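Local coordinates for protein alpha-amylase (Eisenia fetida, PDB 6M4K) that probably catalyses the endohydrolysis of alpha-1,4-glucosidic linkages in starch-like polysaccharides, as a calcium- and chloride-dependent member of glycoside hydrolase family 13, at residues Val18-Phe23 against Cys384-Arg389; Gly44-Pro49 against His339-Ser344; Pro135-Gly140 against Ala175-Asp180; Gly149-Tyr154 against Thr158-Cys163. All blocks are in the same frame, centred on the assembly; numbering follows the deposited sequence.

From the N terminus, the first barrel strand enters contact 1, whose loop closes at 384-389, which runs into helix 389-401; the other three contacts nest within it. Strand 44-47 opens contact 2, closed by strand 339-344, so that the second and eighth strands of the TIM barrel meet across its interior. Contact 1 lies against the outside of the same sheet, touching contact 2 through His386 and Ser344. Contact 3 ties the excursion after strand 97-102, domain B, to barrel helix 176-192; nested inside its loop, contact 4 folds 149-154 onto helix 157-162 within domain B. The two meet where His139 packs on Asn162, beside the calcium site, with centres about 30 Å from that of contact 2. No loops cross.

Contact 1 (Val18-Phe23 against Cys384-Arg389); sequences VIVHLF and CEHRWR
Leu22 and Val20 meet the imidazole of His386 on the outer side of the TIM barrel, where the first strand, 19-22, is backed by the 3-10 turn 385-387 that leads into helix 389-401. Leu22 sets CD2 over one face of the ring in a CH-pi contact, 4.0 Å from the centroid and 28° off the normal. Val20 approaches obliquely: its CG1 lies 3.8 Å from His386 CB, and CG2 also reaches that methylene. Branched aliphatic residues suit a strand facing a flat, buried ring. His386 CG sits between the backbone N and the carbonyl carbon (chi1 67°), which stands the ring against the strand. On its other face Arg387 CG packs near the rim. Both ring nitrogens have partners further out, ND1 with Ser344 OG on the eighth strand and NE2 with Glu33, which also forms a salt bridge with Arg387; together they fix the ring's rotation. Histidine thus combines apolar faces with two polar corners. The 3-10 turn carrying it is closed by Arg387 N bonding to Cys384 O at 2.8 Å.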
loop_
_atom_site.group_PDB
_atom_site.type_symbol
_atom_site.label_atom_id
_atom_site.label_comp_id
_atom_site.label_asym_id
_atom_site.label_seq_id
_atom_site.Cartn_x
_atom_site.Cartn_y
_atom_site.Cartn_z
ATOM N N VAL A 18 10.677 1.720 3.097
ATOM C CA VAL A 18 9.551 1.107 2.391
ATOM C C VAL A 18 8.617 0.454 3.397
ATOM O O VAL A 18 9.060 -0.134 4.384
ATOM C CB VAL A 18 10.101 0.089 1.372
ATOM C CG1 VAL A 18 8.970 -0.688 0.708
ATOM C CG2 VAL A 18 10.945 0.786 0.328
ATOM N N ILE A 19 7.316 0.546 3.154
ATOM C CA ILE A 19 6.347 -0.106 4.029
ATOM C C ILE A 19 5.623 -1.224 3.275
ATOM O O ILE A 19 5.669 -1.314 2.043
ATOM C CB ILE A 19 5.379 0.902 4.669
ATOM C CG1 ILE A 19 4.530 1.565 3.597
ATOM C CG2 ILE A 19 6.181 1.960 5.464
ATOM C CD1 ILE A 19 3.385 2.392 4.165
ATOM N N VAL A 20 4.979 -2.110 4.038
ATOM C CA VAL A 20 4.349 -3.314 3.496
ATOM C C VAL A 20 2.931 -3.420 4.039
ATOM O O VAL A 20 2.712 -3.280 5.246
ATOM C CB VAL A 20 5.139 -4.588 3.860
ATOM C CG1 VAL A 20 4.436 -5.826 3.293
ATOM C CG2 VAL A 20 6.564 -4.502 3.379
ATOM N N HIS A 21 1.973 -3.720 3.169
ATOM C CA HIS A 21 0.611 -3.994 3.614
ATOM C C HIS A 21 0.479 -5.491 3.860
ATOM O O HIS A 21 0.421 -6.275 2.907
ATOM C CB HIS A 21 -0.381 -3.563 2.550
ATOM C CG HIS A 21 -1.805 -3.707 2.972
ATOM N ND1 HIS A 21 -2.847 -3.651 2.073
ATOM C CD2 HIS A 21 -2.363 -3.856 4.195
ATOM C CE1 HIS A 21 -3.989 -3.778 2.725
ATOM N NE2 HIS A 21 -3.722 -3.903 4.015
ATOM N N LEU A 22 0.468 -5.896 5.132
ATOM C CA LEU A 22 0.306 -7.310 5.480
ATOM C C LEU A 22 -1.197 -7.597 5.587
ATOM O O LEU A 22 -1.784 -7.703 6.664
ATOM C CB LEU A 22 1.098 -7.645 6.739
ATOM C CG LEU A 22 2.618 -7.519 6.611
ATOM C CD1 LEU A 22 3.291 -7.862 7.939
ATOM C CD2 LEU A 22 3.157 -8.418 5.508
ATOM N N PHE A 23 -1.817 -7.710 4.412
ATOM C CA PHE A 23 -3.272 -7.728 4.272
ATOM C C PHE A 23 -3.860 -8.977 4.931
ATOM O O PHE A 23 -3.511 -10.109 4.570
ATOM C CB PHE A 23 -3.574 -7.694 2.773
ATOM C CG PHE A 23 -5.032 -7.803 2.406
ATOM C CD1 PHE A 23 -5.981 -6.931 2.919
ATOM C CD2 PHE A 23 -5.441 -8.757 1.473
ATOM C CE1 PHE A 23 -7.321 -7.015 2.534
ATOM C CE2 PHE A 23 -6.780 -8.845 1.086
ATOM C CZ PHE A 23 -7.713 -7.988 1.620
ATOM N N CYS A 384 3.221 -13.490 0.046
ATOM C CA CYS A 384 4.403 -12.897 0.684
ATOM C C CYS A 384 5.333 -12.190 -0.303
ATOM O O CYS A 384 6.540 -12.421 -0.313
ATOM C CB CYS A 384 5.174 -13.929 1.502
ATOM S SG CYS A 384 4.240 -14.617 2.872
ATOM N N GLU A 385 4.756 -11.314 -1.135
ATOM C CA GLU A 385 5.553 -10.567 -2.111
ATOM C C GLU A 385 6.746 -9.869 -1.471
ATOM O O GLU A 385 7.805 -9.737 -2.089
ATOM C CB GLU A 385 4.687 -9.506 -2.806
ATOM C CG GLU A 385 3.597 -10.040 -3.730
ATOM C CD GLU A 385 2.252 -10.181 -3.048
ATOM O OE1 GLU A 385 2.189 -10.710 -1.919
ATOM O OE2 GLU A 385 1.251 -9.754 -3.650
ATOM N N HIS A 386 6.577 -9.361 -0.250
ATOM C CA HIS A 386 7.657 -8.624 0.397
ATOM C C HIS A 386 8.850 -9.514 0.715
ATOM O O HIS A 386 9.955 -8.999 0.918
ATOM C CB HIS A 386 7.137 -7.959 1.672
ATOM C CG HIS A 386 6.757 -8.930 2.737
ATOM N ND1 HIS A 386 5.618 -9.705 2.672
ATOM C CD2 HIS A 386 7.388 -9.273 3.883
ATOM C CE1 HIS A 386 5.560 -10.476 3.742
ATOM N NE2 HIS A 386 6.623 -10.236 4.492
ATOM N N ARG A 387 8.644 -10.836 0.753
ATOM C CA ARG A 387 9.713 -11.811 0.927
ATOM C C ARG A 387 10.273 -12.356 -0.383
ATOM O O ARG A 387 11.168 -13.209 -0.343
ATOM C CB ARG A 387 9.240 -12.981 1.798
ATOM C CG ARG A 387 9.013 -12.670 3.270
ATOM C CD ARG A 387 9.291 -13.921 4.088
ATOM N NE ARG A 387 9.014 -13.777 5.509
ATOM C CZ ARG A 387 9.505 -14.606 6.425
ATOM N NH1 ARG A 387 10.297 -15.604 6.048
ATOM N NH2 ARG A 387 9.223 -14.436 7.710
ATOM N N TRP A 388 9.778 -11.919 -1.538
ATOM C CA TRP A 388 10.397 -12.325 -2.794
ATOM C C TRP A 388 11.757 -11.659 -2.915
ATOM O O TRP A 388 11.894 -10.461 -2.653
ATOM C CB TRP A 388 9.541 -11.889 -3.980
ATOM C CG TRP A 388 8.181 -12.530 -4.098
ATOM C CD1 TRP A 388 7.578 -13.379 -3.219
ATOM C CD2 TRP A 388 7.259 -12.347 -5.176
ATOM N NE1 TRP A 388 6.328 -13.744 -3.689
ATOM C CE2 TRP A 388 6.116 -13.120 -4.892
ATOM C CE3 TRP A 388 7.297 -11.606 -6.362
ATOM C CZ2 TRP A 388 5.025 -13.178 -5.756
ATOM C CZ3 TRP A 388 6.210 -11.658 -7.213
ATOM C CH2 TRP A 388 5.089 -12.438 -6.904
ATOM N N ARG A 389 12.764 -12.424 -3.349
ATOM C CA ARG A 389 14.111 -11.869 -3.455
ATOM C C ARG A 389 14.139 -10.645 -4.361
ATOM O O ARG A 389 14.846 -9.667 -4.080
ATOM C CB ARG A 389 15.098 -12.931 -3.961
ATOM C CG ARG A 389 16.550 -12.437 -4.066
ATOM C CD ARG A 389 17.437 -13.458 -4.791
ATOM N NE ARG A 389 17.003 -13.539 -6.178
ATOM C CZ ARG A 389 16.255 -14.509 -6.686
ATOM N NH1 ARG A 389 15.887 -15.551 -5.945
ATOM N NH2 ARG A 389 15.879 -14.424 -7.959
#

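Contact 2 (Gly44-Pro49 against His339-Ser344); sequences GVQVSP and HVRLMS
The guanidinium of Arg341 and the amide of Gln46 stand steeply to one another, their planes 74° apart. Gln46 OE1 comes to the guanidinium edge and accepts a hydrogen bond from Arg341 NH1 at 2.8 Å. The donor lies in the amide's carbonyl plane, on a lone pair, whereas OE1 is tilted 23° out of the guanidinium plane, and the bond is noticeably bent. Gln46 extends fully inward from its strand; in Arg341 the bend at chi3 (66°) turns the guanidinium back so that NH1 faces OE1, while CD itself lies 3.4 Å from Gln46 OE1. Beyond the pair, Tyr234 OH also bonds to OE1, so two partners hold this buried oxygen, and Phe298 makes a cation-pi contact with Arg341. Long polar side chains suit these positions because the backbones are far apart, the CA atoms of Gln46 and Arg341 being 8.7 Å from each other. The bond spans the interior of the TIM barrel, from its second strand to its eighth, without a shared backbone pairing.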
loop_
_atom_site.group_PDB
_atom_site.type_symbol
_atom_site.label_atom_id
_atom_site.label_comp_id
_atom_site.label_asym_id
_atom_site.label_seq_id
_atom_site.Cartn_x
_atom_site.Cartn_y
_atom_site.Cartn_z
ATOM N N GLY A 44 8.037 -0.281 8.025
ATOM C CA GLY A 44 6.781 -0.388 8.742
ATOM C C GLY A 44 5.760 -1.204 7.978
ATOM O O GLY A 44 5.987 -1.630 6.840
ATOM N N VAL A 45 4.608 -1.372 8.621
ATOM C CA VAL A 45 3.559 -2.297 8.193
ATOM C C VAL A 45 2.219 -1.594 8.275
ATOM O O VAL A 45 1.876 -1.037 9.321
ATOM C CB VAL A 45 3.512 -3.540 9.102
ATOM C CG1 VAL A 45 2.308 -4.422 8.751
ATOM C CG2 VAL A 45 4.792 -4.311 8.983
ATOM N N GLN A 46 1.448 -1.645 7.192
ATOM C CA GLN A 46 0.043 -1.272 7.245
ATOM C C GLN A 46 -0.767 -2.502 7.635
ATOM O O GLN A 46 -0.660 -3.549 6.986
ATOM C CB GLN A 46 -0.421 -0.787 5.879
ATOM C CG GLN A 46 -1.845 -0.296 5.848
ATOM C CD GLN A 46 -2.268 0.076 4.462
ATOM O OE1 GLN A 46 -1.619 0.901 3.812
ATOM N NE2 GLN A 46 -3.344 -0.536 3.971
ATOM N N VAL A 47 -1.568 -2.382 8.687
ATOM C CA VAL A 47 -2.350 -3.497 9.217
ATOM C C VAL A 47 -3.818 -3.307 8.857
ATOM O O VAL A 47 -4.323 -2.181 8.767
ATOM C CB VAL A 47 -2.159 -3.650 10.742
ATOM C CG1 VAL A 47 -0.697 -3.849 11.081
ATOM C CG2 VAL A 47 -2.762 -2.464 11.512
ATOM N N SER A 48 -4.519 -4.434 8.677
ATOM C CA SER A 48 -5.938 -4.412 8.346
ATOM C C SER A 48 -6.740 -3.772 9.484
ATOM O O SER A 48 -6.274 -3.724 10.628
ATOM C CB SER A 48 -6.425 -5.847 8.105
ATOM O OG SER A 48 -5.985 -6.332 6.844
ATOM N N PRO A 49 -7.952 -3.277 9.201
ATOM C CA PRO A 49 -8.724 -2.557 10.238
ATOM C C PRO A 49 -8.796 -3.360 11.523
ATOM O O PRO A 49 -9.227 -4.522 11.513
ATOM C CB PRO A 49 -10.104 -2.376 9.585
ATOM C CG PRO A 49 -9.779 -2.262 8.109
ATOM C CD PRO A 49 -8.643 -3.245 7.896
ATOM N N HIS A 339 6.354 7.798 -1.347
ATOM C CA HIS A 339 6.600 6.831 -0.287
ATOM C C HIS A 339 6.069 5.479 -0.751
ATOM O O HIS A 339 4.862 5.333 -0.968
ATOM C CB HIS A 339 5.889 7.265 0.991
ATOM C CG HIS A 339 6.263 6.448 2.181
ATOM N ND1 HIS A 339 5.497 6.385 3.325
ATOM C CD2 HIS A 339 7.341 5.664 2.402
ATOM C CE1 HIS A 339 6.094 5.598 4.202
ATOM N NE2 HIS A 339 7.217 5.149 3.668
ATOM N N VAL A 340 6.958 4.500 -0.885
ATOM C CA VAL A 340 6.616 3.220 -1.518
ATOM C C VAL A 340 6.021 2.247 -0.509
ATOM O O VAL A 340 6.617 1.975 0.542
ATOM C CB VAL A 340 7.844 2.591 -2.187
ATOM C CG1 VAL A 340 7.487 1.206 -2.745
ATOM C CG2 VAL A 340 8.382 3.509 -3.287
ATOM N N ARG A 341 4.854 1.695 -0.856
ATOM C CA ARG A 341 4.225 0.609 -0.120
ATOM C C ARG A 341 4.147 -0.607 -1.038
ATOM O O ARG A 341 3.711 -0.495 -2.191
ATOM C CB ARG A 341 2.816 1.019 0.321
ATOM C CG ARG A 341 2.077 -0.061 1.109
ATOM C CD ARG A 341 0.632 0.328 1.398
ATOM N NE ARG A 341 -0.153 0.412 0.167
ATOM C CZ ARG A 341 -1.331 1.029 0.053
ATOM N NH1 ARG A 341 -1.885 1.619 1.097
ATOM N NH2 ARG A 341 -1.966 1.056 -1.119
ATOM N N LEU A 342 4.583 -1.758 -0.540
ATOM C CA LEU A 342 4.421 -3.027 -1.247
ATOM C C LEU A 342 3.218 -3.782 -0.697
ATOM O O LEU A 342 3.079 -3.942 0.520
ATOM C CB LEU A 342 5.656 -3.913 -1.073
ATOM C CG LEU A 342 7.027 -3.336 -1.422
ATOM C CD1 LEU A 342 8.081 -4.433 -1.427
ATOM C CD2 LEU A 342 7.001 -2.638 -2.763
ATOM N N MET A 343 2.366 -4.257 -1.593
ATOM C CA MET A 343 1.295 -5.160 -1.206
ATOM C C MET A 343 1.870 -6.514 -0.797
ATOM O O MET A 343 2.870 -6.983 -1.349
ATOM C CB MET A 343 0.371 -5.346 -2.414
ATOM C CG MET A 343 -0.816 -6.271 -2.185
ATOM S SD MET A 343 -1.867 -5.599 -0.892
ATOM C CE MET A 343 -3.003 -6.980 -0.702
ATOM N N SER A 344 1.237 -7.146 0.185
ATOM C CA SER A 344 1.524 -8.535 0.528
ATOM C C SER A 344 0.197 -9.274 0.606
ATOM O O SER A 344 -0.665 -8.924 1.421
ATOM C CB SER A 344 2.312 -8.655 1.836
ATOM O OG SER A 344 2.899 -9.945 1.929
#

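Contact 3 (Pro135-Gly140 against Ala175-Asp180); sequences PNDFHG and ANYVRD. With SO4 (sulfate ion), chain H.
Tyr177 swings its ring out from the helix with CG anti to the backbone N (chi1 177°), while Asp137 turns its carboxylate beside its own backbone N, and the two groups meet obliquely with their planes 28° apart. The contact joins the 3-10 turn 135-137 of domain B, the excursion after the third strand of the TIM barrel, to the start of barrel helix 176-192. Asp137 OD1 comes within 3.4 Å of Tyr177 CD2, a van der Waals approach oblique to the ring. Asp137 OD2 is bonded by Gly134 N, and Tyr177 OH by Pro132 O. Beside them Val178 supplies the apolar part, its CG2 lying 3.7 Å from Asp137 O and 3.9 Å from Asp137 CB; a compact branched residue fits this buried side of the helix. Arg179 reaches away from the turn, makes a salt bridge with Asp209 and grips a sulfate ion, probably carried over from crystallisation. Its NH1 bonds nearly straight to sulfate O4 at 2.9 Å (174°), and its NH2 to O3 at 2.8 Å.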
loop_
_atom_site.group_PDB
_atom_site.type_symbol
_atom_site.label_atom_id
_atom_site.label_comp_id
_atom_site.label_asym_id
_atom_site.label_seq_id
_atom_site.Cartn_x
_atom_site.Cartn_y
_atom_site.Cartn_z
ATOM N N PRO A 135 -29.140 7.575 14.780
ATOM C CA PRO A 135 -29.437 8.277 13.518
ATOM C C PRO A 135 -28.918 9.698 13.425
ATOM O O PRO A 135 -28.565 10.127 12.318
ATOM C CB PRO A 135 -30.972 8.233 13.456
ATOM C CG PRO A 135 -31.308 6.961 14.153
ATOM C CD PRO A 135 -30.316 6.850 15.294
ATOM N N ASN A 136 -28.857 10.445 14.535
ATOM C CA ASN A 136 -28.394 11.830 14.474
ATOM C C ASN A 136 -26.928 11.927 14.091
ATOM O O ASN A 136 -26.458 13.013 13.737
ATOM C CB ASN A 136 -28.587 12.537 15.820
ATOM C CG ASN A 136 -30.042 12.701 16.190
ATOM O OD1 ASN A 136 -30.897 12.829 15.323
ATOM N ND2 ASN A 136 -30.330 12.680 17.486
ATOM N N ASP A 137 -26.199 10.821 14.166
ATOM C CA ASP A 137 -24.778 10.806 13.862
ATOM C C ASP A 137 -24.481 10.485 12.410
ATOM O O ASP A 137 -23.303 10.420 12.039
ATOM C CB ASP A 137 -24.082 9.812 14.792
ATOM C CG ASP A 137 -24.296 10.165 16.243
ATOM O OD1 ASP A 137 -24.075 11.352 16.583
ATOM O OD2 ASP A 137 -24.703 9.288 17.026
ATOM N N PHE A 138 -25.504 10.324 11.577
ATOM C CA PHE A 138 -25.342 9.931 10.188
ATOM C C PHE A 138 -25.960 10.965 9.267
ATOM O O PHE A 138 -26.898 11.684 9.640
ATOM C CB PHE A 138 -26.015 8.579 9.908
ATOM C CG PHE A 138 -25.354 7.432 10.602
ATOM C CD1 PHE A 138 -25.674 7.117 11.915
ATOM C CD2 PHE A 138 -24.377 6.693 9.948
ATOM C CE1 PHE A 138 -25.038 6.073 12.561
ATOM C CE2 PHE A 138 -23.741 5.650 10.573
ATOM C CZ PHE A 138 -24.060 5.333 11.884
ATOM N N HIS A 139 -25.420 11.033 8.056
ATOM C CA HIS A 139 -26.141 11.645 6.959
ATOM C C HIS A 139 -27.367 10.797 6.619
ATOM O O HIS A 139 -27.380 9.579 6.806
ATOM C CB HIS A 139 -25.218 11.757 5.750
ATOM C CG HIS A 139 -24.073 12.701 5.957
ATOM N ND1 HIS A 139 -22.775 12.386 5.611
ATOM C CD2 HIS A 139 -24.032 13.955 6.466
ATOM C CE1 HIS A 139 -21.983 13.404 5.899
ATOM N NE2 HIS A 139 -22.722 14.372 6.412
ATOM N N GLY A 140 -28.400 11.448 6.123
ATOM C CA GLY A 140 -29.646 10.781 5.784
ATOM C C GLY A 140 -30.367 11.545 4.705
ATOM O O GLY A 140 -29.746 12.253 3.906
ATOM N N ALA A 175 -20.279 16.602 12.595
ATOM C CA ALA A 175 -20.814 16.633 13.950
ATOM C C ALA A 175 -19.692 16.573 14.979
ATOM O O ALA A 175 -18.782 15.740 14.877
ATOM C CB ALA A 175 -21.772 15.462 14.160
ATOM N N ASN A 176 -19.770 17.449 15.985
ATOM C CA ASN A 176 -18.755 17.463 17.031
ATOM C C ASN A 176 -18.629 16.100 17.700
ATOM O O ASN A 176 -17.521 15.660 18.023
ATOM C CB ASN A 176 -19.081 18.537 18.072
ATOM C CG ASN A 176 -18.779 19.937 17.579
ATOM O OD1 ASN A 176 -18.123 20.120 16.554
ATOM N ND2 ASN A 176 -19.245 20.936 18.318
ATOM N N TYR A 177 -19.754 15.420 17.924
ATOM C CA TYR A 177 -19.701 14.133 18.603
ATOM C C TYR A 177 -18.961 13.090 17.773
ATOM O O TYR A 177 -18.126 12.351 18.304
ATOM C CB TYR A 177 -21.116 13.666 18.927
ATOM C CG TYR A 177 -21.148 12.312 19.571
ATOM C CD1 TYR A 177 -20.802 12.151 20.899
ATOM C CD2 TYR A 177 -21.512 11.185 18.847
ATOM C CE1 TYR A 177 -20.824 10.912 21.494
ATOM C CE2 TYR A 177 -21.530 9.943 19.430
ATOM C CZ TYR A 177 -21.189 9.811 20.756
ATOM O OH TYR A 177 -21.214 8.571 21.357
ATOM N N VAL A 178 -19.245 13.023 16.471
ATOM C CA VAL A 178 -18.554 12.069 15.604
ATOM C C VAL A 178 -17.061 12.364 15.578
ATOM O O VAL A 178 -16.228 11.456 15.699
ATOM C CB VAL A 178 -19.183 12.066 14.199
ATOM C CG1 VAL A 178 -18.346 11.225 13.242
ATOM C CG2 VAL A 178 -20.615 11.527 14.264
ATOM N N ARG A 179 -16.698 13.642 15.461
ATOM C CA ARG A 179 -15.285 14.017 15.461
ATOM C C ARG A 179 -14.604 13.608 16.757
ATOM O O ARG A 179 -13.470 13.109 16.741
ATOM C CB ARG A 179 -15.138 15.522 15.243
ATOM C CG ARG A 179 -15.661 15.977 13.910
ATOM C CD ARG A 179 -15.772 17.492 13.839
ATOM N NE ARG A 179 -16.030 17.950 12.479
ATOM C CZ ARG A 179 -16.026 19.230 12.119
ATOM N NH1 ARG A 179 -15.781 20.168 13.027
ATOM N NH2 ARG A 179 -16.255 19.566 10.859
ATOM N N ASP A 180 -15.280 13.813 17.894
ATOM C CA ASP A 180 -14.703 13.453 19.184
ATOM C C ASP A 180 -14.530 11.945 19.307
ATOM O O ASP A 180 -13.505 11.468 19.808
ATOM C CB ASP A 180 -15.605 13.954 20.317
ATOM C CG ASP A 180 -15.530 15.459 20.519
ATOM O OD1 ASP A 180 -14.618 16.114 19.975
ATOM O OD2 ASP A 180 -16.395 15.981 21.256
HETATM S S SO4 H . -15.926 23.266 11.010
HETATM O O1 SO4 H . -16.481 24.605 10.829
HETATM O O2 SO4 H . -14.629 23.181 10.347
HETATM O O3 SO4 H . -16.837 22.287 10.430
HETATM O O4 SO4 H . -15.764 22.994 12.438
#

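Contact 4 (Gly149-Tyr154 against Thr158-Cys163); sequences GEIHDY and TEVRNC. With CA (calcium ion), chain B.
Glu159 makes the polar grip on the loop. Its chain is extended, with CG anti to the backbone N (chi1 -177°), which carries the carboxylate to two successive backbone amides. OE2 accepts from His152 N at 2.8 Å on its anti lone pair, and from Asp153 N, also at 2.8 Å, from well above the carboxylate plane. One oxygen thus ties down consecutive N-H groups, a task suited to a long acidic residue. The other, OE1, is joined to Asp153 OD2 by a water that donates to both; this bridge probably eases the repulsion between the two acids.

Apolar contacts lie alongside. Ile151 places CG1 3.7 Å from Cys163 CB and runs CD1 to 3.4 Å from Val160 O, while its CG2 lies on one face of the Tyr154 ring, toward the rim. Val160 CG2 meets that ring obliquely, 3.7 Å from Tyr154 CD2. Branched aliphatics such as Ile151 and Val160 suit the buried interface between loop and helix. The loop therefore folds back on helix 157-162 in domain B, the calcium-binding excursion of the glycoside hydrolase family 13 barrel, and Cys163 is further tied to Cys144 by a disulfide.

Metal binding uses the backbone of the same helix. Arg161 O coordinates calcium at 2.4 Å, beside Asn105, Asp170 and His204. A water ligand of the calcium donates to Val160 O and, at 2.8 Å, to Cys163 O.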
loop_
_atom_site.group_PDB
_atom_site.type_symbol
_atom_site.label_atom_id
_atom_site.label_comp_id
_atom_site.label_asym_id
_atom_site.label_seq_id
_atom_site.Cartn_x
_atom_site.Cartn_y
_atom_site.Cartn_z
ATOM N N GLY A 149 -30.413 6.594 -1.932
ATOM C CA GLY A 149 -29.499 7.036 -0.899
ATOM C C GLY A 149 -28.037 6.761 -1.179
ATOM O O GLY A 149 -27.195 7.039 -0.314
ATOM N N GLU A 150 -27.706 6.228 -2.348
ATOM C CA GLU A 150 -26.329 5.887 -2.663
ATOM C C GLU A 150 -25.724 6.901 -3.626
ATOM O O GLU A 150 -26.397 7.793 -4.145
ATOM C CB GLU A 150 -26.246 4.461 -3.215
ATOM C CG GLU A 150 -26.833 3.443 -2.237
ATOM C CD GLU A 150 -26.589 2.000 -2.632
ATOM O OE1 GLU A 150 -25.828 1.751 -3.592
ATOM O OE2 GLU A 150 -27.166 1.108 -1.970
ATOM N N ILE A 151 -24.421 6.769 -3.832
ATOM C CA ILE A 151 -23.673 7.671 -4.693
ATOM C C ILE A 151 -23.799 7.179 -6.124
ATOM O O ILE A 151 -23.635 5.982 -6.393
ATOM C CB ILE A 151 -22.196 7.722 -4.271
ATOM C CG1 ILE A 151 -22.062 8.129 -2.802
ATOM C CG2 ILE A 151 -21.418 8.659 -5.182
ATOM C CD1 ILE A 151 -20.676 7.864 -2.233
ATOM N N HIS A 152 -24.081 8.095 -7.039
ATOM C CA HIS A 152 -24.103 7.770 -8.460
ATOM C C HIS A 152 -23.344 8.774 -9.318
ATOM O O HIS A 152 -22.683 8.371 -10.279
ATOM C CB HIS A 152 -25.553 7.620 -8.955
ATOM C CG HIS A 152 -26.359 6.638 -8.166
ATOM N ND1 HIS A 152 -26.190 5.274 -8.279
ATOM C CD2 HIS A 152 -27.328 6.820 -7.238
ATOM C CE1 HIS A 152 -27.027 4.659 -7.462
ATOM N NE2 HIS A 152 -27.730 5.575 -6.820
ATOM N N ASP A 153 -23.402 10.064 -8.987
ATOM C CA ASP A 153 -22.827 11.129 -9.808
ATOM C C ASP A 153 -21.518 11.587 -9.170
ATOM O O ASP A 153 -21.518 12.392 -8.237
ATOM C CB ASP A 153 -23.816 12.288 -9.915
ATOM C CG ASP A 153 -23.320 13.414 -10.810
ATOM O OD1 ASP A 153 -22.172 13.357 -11.311
ATOM O OD2 ASP A 153 -24.091 14.379 -11.002
ATOM N N TYR A 154 -20.396 11.118 -9.718
ATOM C CA TYR A 154 -19.087 11.512 -9.209
ATOM C C TYR A 154 -18.642 12.900 -9.670
ATOM O O TYR A 154 -17.526 13.315 -9.344
ATOM C CB TYR A 154 -18.036 10.422 -9.486
ATOM C CG TYR A 154 -18.152 9.267 -8.508
ATOM C CD1 TYR A 154 -19.095 8.263 -8.692
ATOM C CD2 TYR A 154 -17.347 9.207 -7.378
ATOM C CE1 TYR A 154 -19.222 7.216 -7.787
ATOM C CE2 TYR A 154 -17.462 8.164 -6.467
ATOM C CZ TYR A 154 -18.399 7.172 -6.675
ATOM O OH TYR A 154 -18.522 6.140 -5.765
ATOM N N THR A 158 -20.938 16.968 -3.261
ATOM C CA THR A 158 -21.868 16.792 -2.152
ATOM C C THR A 158 -22.428 15.377 -2.126
ATOM O O THR A 158 -22.553 14.769 -1.058
ATOM C CB THR A 158 -22.992 17.820 -2.269
ATOM O OG1 THR A 158 -22.424 19.135 -2.296
ATOM C CG2 THR A 158 -23.963 17.700 -1.097
ATOM N N GLU A 159 -22.765 14.835 -3.295
ATOM C CA GLU A 159 -23.259 13.466 -3.371
ATOM C C GLU A 159 -22.169 12.469 -2.989
ATOM O O GLU A 159 -22.404 11.544 -2.204
ATOM C CB GLU A 159 -23.793 13.200 -4.777
ATOM C CG GLU A 159 -24.404 11.839 -4.987
ATOM C CD GLU A 159 -25.159 11.753 -6.302
ATOM O OE1 GLU A 159 -25.743 12.777 -6.722
ATOM O OE2 GLU A 159 -25.162 10.668 -6.913
ATOM N N VAL A 160 -20.959 12.653 -3.526
ATOM C CA VAL A 160 -19.850 11.755 -3.213
ATOM C C VAL A 160 -19.557 11.731 -1.718
ATOM O O VAL A 160 -19.190 10.683 -1.167
ATOM C CB VAL A 160 -18.615 12.156 -4.047
ATOM C CG1 VAL A 160 -17.397 11.328 -3.644
ATOM C CG2 VAL A 160 -18.899 11.981 -5.527
ATOM N N ARG A 161 -19.738 12.855 -1.030
ATOM C CA ARG A 161 -19.359 12.937 0.370
ATOM C C ARG A 161 -20.511 12.693 1.336
ATOM O O ARG A 161 -20.259 12.218 2.445
ATOM C CB ARG A 161 -18.674 14.277 0.669
ATOM C CG ARG A 161 -17.264 14.344 0.084
ATOM C CD ARG A 161 -16.650 15.740 0.112
ATOM N NE ARG A 161 -15.237 15.709 -0.263
ATOM C CZ ARG A 161 -14.606 16.683 -0.910
ATOM N NH1 ARG A 161 -15.265 17.770 -1.281
ATOM N NH2 ARG A 161 -13.319 16.560 -1.205
ATOM N N ASN A 162 -21.751 12.999 0.957
ATOM C CA ASN A 162 -22.871 12.893 1.886
ATOM C C ASN A 162 -23.814 11.732 1.613
ATOM O O ASN A 162 -24.648 11.429 2.475
ATOM C CB ASN A 162 -23.647 14.220 1.941
ATOM C CG ASN A 162 -22.840 15.333 2.567
ATOM O OD1 ASN A 162 -21.779 15.102 3.137
ATOM N ND2 ASN A 162 -23.353 16.561 2.479
ATOM N N CYS A 163 -23.725 11.088 0.457
ATOM C CA CYS A 163 -24.509 9.896 0.177
ATOM C C CYS A 163 -23.716 8.648 0.560
ATOM O O CYS A 163 -22.557 8.722 0.975
ATOM C CB CYS A 163 -24.964 9.867 -1.282
ATOM S SG CYS A 163 -26.081 11.229 -1.736
HETATM CA CA CA B . -19.173 10.443 3.666
HETATM O O HOH W 1 -26.087 14.502 -8.974
HETATM O O HOH W 2 -19.855 9.469 1.388
HETATM O O HOH W 3 -18.971 12.734 4.685
HETATM O O HOH W 4 -18.963 10.193 6.138
#